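PDB 7DXM: protein DltD from Streptococcus thermophilus LMG 18311, which probably takes part, as an O-acyl-transfer protein of the dlt operon, in D-alanylation of lipoteichoic acid at the cell membrane. Local coordinates for residues I72-S77 with Q118-N123. Numbering follows the deposited sequence.
Sequences IGQRGS and QQFFNN
Gln74 to Ser77 form a type II beta turn, and Phe120, from the loop 119-122 between two helices, lies against it with its CA 6.9 Å from that of Ser77. The turn is closed by Ser77 N, which donates to Gln74 O at 2.8 Å. A second bond reaches the same carbonyl oxygen from the serine hydroxyl: Ser77 OG to Gln74 O is 2.7 Å, in the carbonyl plane and on a lone pair. With chi1 at 64°, OG turns back to the start of the turn, while CB of Ser77 sits over the centre of one face of the Phe120 ring in a CH-pi contact, 3.7 Å from the centroid. The phenyl is brought there by chi1 of -54°, which sets Phe120 CG anti to its own carbonyl carbon and beside the backbone N. Two groups of the turn meet the ring edge-on: Gln74 CB packs in the ring plane 3.6 Å from Phe120 CE1, and Arg75 O lies 3.4 Å from Phe120 CZ. Gly76 approaches obliquely, its carbonyl carbon 3.5 Å from Phe120 CE2, with Ser77 N close to the same ring atom. The turn follows strand 68-72, an edge strand of a five-stranded parallel sheet of order 2-1-3-4-5, consistent with the alpha/beta fold of the SGNH-hydrolase clan, and leads into helix 79-86. The side chain of Arg75 reaches residues of a presumed Ser-His-Asp triad (Ser46, His347, Asp344), the set expected of an SGNH hydrolase relative, and makes a long, weak ion pair with a sulfate ion that probably comes from the crystallisation liquor. On the phenylalanine side, Phe22 of helix 19-22 meets Phe120 edge-to-face, and Phe120 O accepts from Gln125 NE2.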
ATOM      1  N   ILE A  72      -2.168   6.124   2.299  1.00 38.24           N
ATOM      2  CA  ILE A  72      -3.311   5.521   1.635  1.00 37.97           C
ATOM      3  C   ILE A  72      -3.202   4.010   1.828  1.00 40.93           C
ATOM      4  O   ILE A  72      -2.349   3.356   1.210  1.00 42.26           O
ATOM      5  CB  ILE A  72      -3.350   5.885   0.148  1.00 37.63           C
ATOM      6  CG1 ILE A  72      -3.402   7.413  -0.010  1.00 32.90           C
ATOM      7  CG2 ILE A  72      -4.501   5.197  -0.521  1.00 34.27           C
ATOM      8  CD1 ILE A  72      -3.362   7.874  -1.421  1.00 32.53           C
ATOM      9  N   GLY A  73      -4.044   3.460   2.700  1.00 42.02           N
ATOM     10  CA  GLY A  73      -3.960   2.061   3.062  1.00 39.93           C
ATOM     11  C   GLY A  73      -4.358   1.781   4.493  1.00 39.24           C
ATOM     12  O   GLY A  73      -4.444   2.677   5.330  1.00 46.93           O
ATOM     13  N   GLN A  74      -4.569   0.509   4.767  1.00 36.64           N
ATOM     14  CA  GLN A  74      -5.110  -0.021   6.010  1.00 42.26           C
ATOM     15  C   GLN A  74      -5.121  -1.533   5.843  1.00 50.46           C
ATOM     16  O   GLN A  74      -5.015  -2.054   4.723  1.00 48.70           O
ATOM     17  CB  GLN A  74      -6.520   0.486   6.314  1.00 40.15           C
ATOM     18  CG  GLN A  74      -7.045   0.050   7.651  1.00 41.07           C
ATOM     19  CD  GLN A  74      -6.530   0.962   8.713  1.00 52.31           C
ATOM     20  OE1 GLN A  74      -6.094   0.527   9.788  1.00 55.79           O
ATOM     21  NE2 GLN A  74      -6.572   2.269   8.423  1.00 49.59           N
ATOM     22  N   ARG A  75      -5.275  -2.233   6.966  1.00 47.35           N
ATOM     23  CA  ARG A  75      -5.148  -3.677   6.953  1.00 44.47           C
ATOM     24  C   ARG A  75      -6.110  -4.282   5.942  1.00 41.05           C
ATOM     25  O   ARG A  75      -7.300  -3.973   5.929  1.00 39.80           O
ATOM     26  CB  ARG A  75      -5.403  -4.217   8.367  1.00 51.55           C
ATOM     27  CG  ARG A  75      -5.657  -5.686   8.398  1.00 64.01           C
ATOM     28  CD  ARG A  75      -4.848  -6.431   9.421  1.00 74.87           C
ATOM     29  NE  ARG A  75      -5.181  -7.846   9.285  1.00 83.61           N
ATOM     30  CZ  ARG A  75      -5.121  -8.742  10.266  1.00 80.87           C
ATOM     31  NH1 ARG A  75      -4.721  -8.376  11.479  1.00 79.25           N
ATOM     32  NH2 ARG A  75      -5.480 -10.006  10.037  1.00 81.98           N
ATOM     33  N   GLY A  76      -5.580  -5.064   5.027  1.00 42.90           N
ATOM     34  CA  GLY A  76      -6.416  -5.626   4.003  1.00 41.19           C
ATOM     35  C   GLY A  76      -6.513  -4.846   2.711  1.00 43.08           C
ATOM     36  O   GLY A  76      -7.184  -5.319   1.785  1.00 50.43           O
ATOM     37  N   SER A  77      -5.869  -3.682   2.599  1.00 39.11           N
ATOM     38  CA  SER A  77      -5.909  -2.915   1.345  1.00 37.89           C
ATOM     39  C   SER A  77      -4.779  -3.348   0.402  1.00 46.66           C
ATOM     40  O   SER A  77      -3.767  -2.657   0.233  1.00 45.20           O
ATOM     41  CB  SER A  77      -5.840  -1.423   1.641  1.00 40.90           C
ATOM     42  OG  SER A  77      -4.606  -1.091   2.236  1.00 39.57           O
ATOM     43  N   GLN A 118     -14.782  -5.241   0.835  1.00 47.21           N
ATOM     44  CA  GLN A 118     -15.833  -4.227   0.829  1.00 46.45           C
ATOM     45  C   GLN A 118     -15.414  -2.971   1.586  1.00 42.80           C
ATOM     46  O   GLN A 118     -15.896  -1.875   1.277  1.00 41.80           O
ATOM     47  CB  GLN A 118     -17.132  -4.789   1.412  1.00 49.42           C
ATOM     48  CG  GLN A 118     -18.313  -3.818   1.327  1.00 46.94           C
ATOM     49  CD  GLN A 118     -18.714  -3.509  -0.118  1.00 53.34           C
ATOM     50  OE1 GLN A 118     -18.944  -4.408  -0.936  1.00 54.67           O
ATOM     51  NE2 GLN A 118     -18.776  -2.230  -0.439  1.00 59.19           N
ATOM     52  N   GLN A 119     -14.517  -3.093   2.562  1.00 38.76           N
ATOM     53  CA  GLN A 119     -14.267  -1.935   3.401  1.00 42.17           C
ATOM     54  C   GLN A 119     -13.345  -0.932   2.736  1.00 42.61           C
ATOM     55  O   GLN A 119     -13.058   0.106   3.331  1.00 43.51           O
ATOM     56  CB  GLN A 119     -13.738  -2.353   4.781  1.00 41.08           C
ATOM     57  CG  GLN A 119     -12.440  -3.090   4.811  1.00 49.52           C
ATOM     58  CD  GLN A 119     -12.145  -3.666   6.197  1.00 59.88           C
ATOM     59  OE1 GLN A 119     -12.643  -3.169   7.213  1.00 59.34           O
ATOM     60  NE2 GLN A 119     -11.326  -4.715   6.243  1.00 62.76           N
ATOM     61  N   PHE A 120     -12.905  -1.190   1.514  1.00 41.90           N
ATOM     62  CA  PHE A 120     -12.238  -0.178   0.712  1.00 37.65           C
ATOM     63  C   PHE A 120     -12.954   0.122  -0.586  1.00 45.34           C
ATOM     64  O   PHE A 120     -12.918   1.264  -1.064  1.00 48.86           O
ATOM     65  CB  PHE A 120     -10.813  -0.611   0.404  1.00 37.50           C
ATOM     66  CG  PHE A 120     -10.043  -0.959   1.623  1.00 45.24           C
ATOM     67  CD1 PHE A 120      -9.527   0.061   2.451  1.00 44.01           C
ATOM     68  CD2 PHE A 120      -9.854  -2.292   1.979  1.00 40.35           C
ATOM     69  CE1 PHE A 120      -8.823  -0.252   3.594  1.00 40.32           C
ATOM     70  CE2 PHE A 120      -9.164  -2.616   3.132  1.00 43.12           C
ATOM     71  CZ  PHE A 120      -8.637  -1.600   3.936  1.00 45.23           C
ATOM     72  N   PHE A 121     -13.628  -0.860  -1.153  1.00 45.31           N
ATOM     73  CA  PHE A 121     -14.325  -0.670  -2.404  1.00 42.21           C
ATOM     74  C   PHE A 121     -15.610   0.133  -2.183  1.00 49.20           C
ATOM     75  O   PHE A 121     -16.222   0.076  -1.111  1.00 52.59           O
ATOM     76  CB  PHE A 121     -14.593  -2.051  -2.984  1.00 39.90           C
ATOM     77  CG  PHE A 121     -15.436  -2.038  -4.192  1.00 45.27           C
ATOM     78  CD1 PHE A 121     -14.882  -1.754  -5.428  1.00 45.43           C
ATOM     79  CD2 PHE A 121     -16.780  -2.316  -4.097  1.00 45.66           C
ATOM     80  CE1 PHE A 121     -15.652  -1.736  -6.552  1.00 41.98           C
ATOM     81  CE2 PHE A 121     -17.564  -2.310  -5.215  1.00 51.20           C
ATOM     82  CZ  PHE A 121     -17.005  -2.016  -6.450  1.00 46.12           C
ATOM     83  N   ASN A 122     -16.007   0.916  -3.190  1.00 48.28           N
ATOM     84  CA  ASN A 122     -17.325   1.560  -3.169  1.00 43.56           C
ATOM     85  C   ASN A 122     -17.789   1.783  -4.598  1.00 45.53           C
ATOM     86  O   ASN A 122     -17.078   1.475  -5.553  1.00 44.23           O
ATOM     87  CB  ASN A 122     -17.331   2.873  -2.366  1.00 40.20           C
ATOM     88  CG  ASN A 122     -16.566   4.025  -3.034  1.00 42.48           C
ATOM     89  OD1 ASN A 122     -16.321   4.063  -4.251  1.00 42.62           O
ATOM     90  ND2 ASN A 122     -16.195   4.992  -2.209  1.00 50.04           N
ATOM     91  N   ASN A 123     -18.979   2.346  -4.754  1.00 44.88           N
ATOM     92  CA  ASN A 123     -19.500   2.453  -6.104  1.00 43.83           C
ATOM     93  C   ASN A 123     -18.908   3.622  -6.869  1.00 45.10           C
ATOM     94  O   ASN A 123     -19.023   3.657  -8.102  1.00 47.74           O
ATOM     95  CB  ASN A 123     -21.015   2.542  -6.078  1.00 45.27           C
ATOM     96  CG  ASN A 123     -21.657   1.177  -5.917  1.00 50.69           C
ATOM     97  OD1 ASN A 123     -20.950   0.159  -5.822  1.00 48.70           O
ATOM     98  ND2 ASN A 123     -22.998   1.139  -5.891  1.00 60.44           N
TER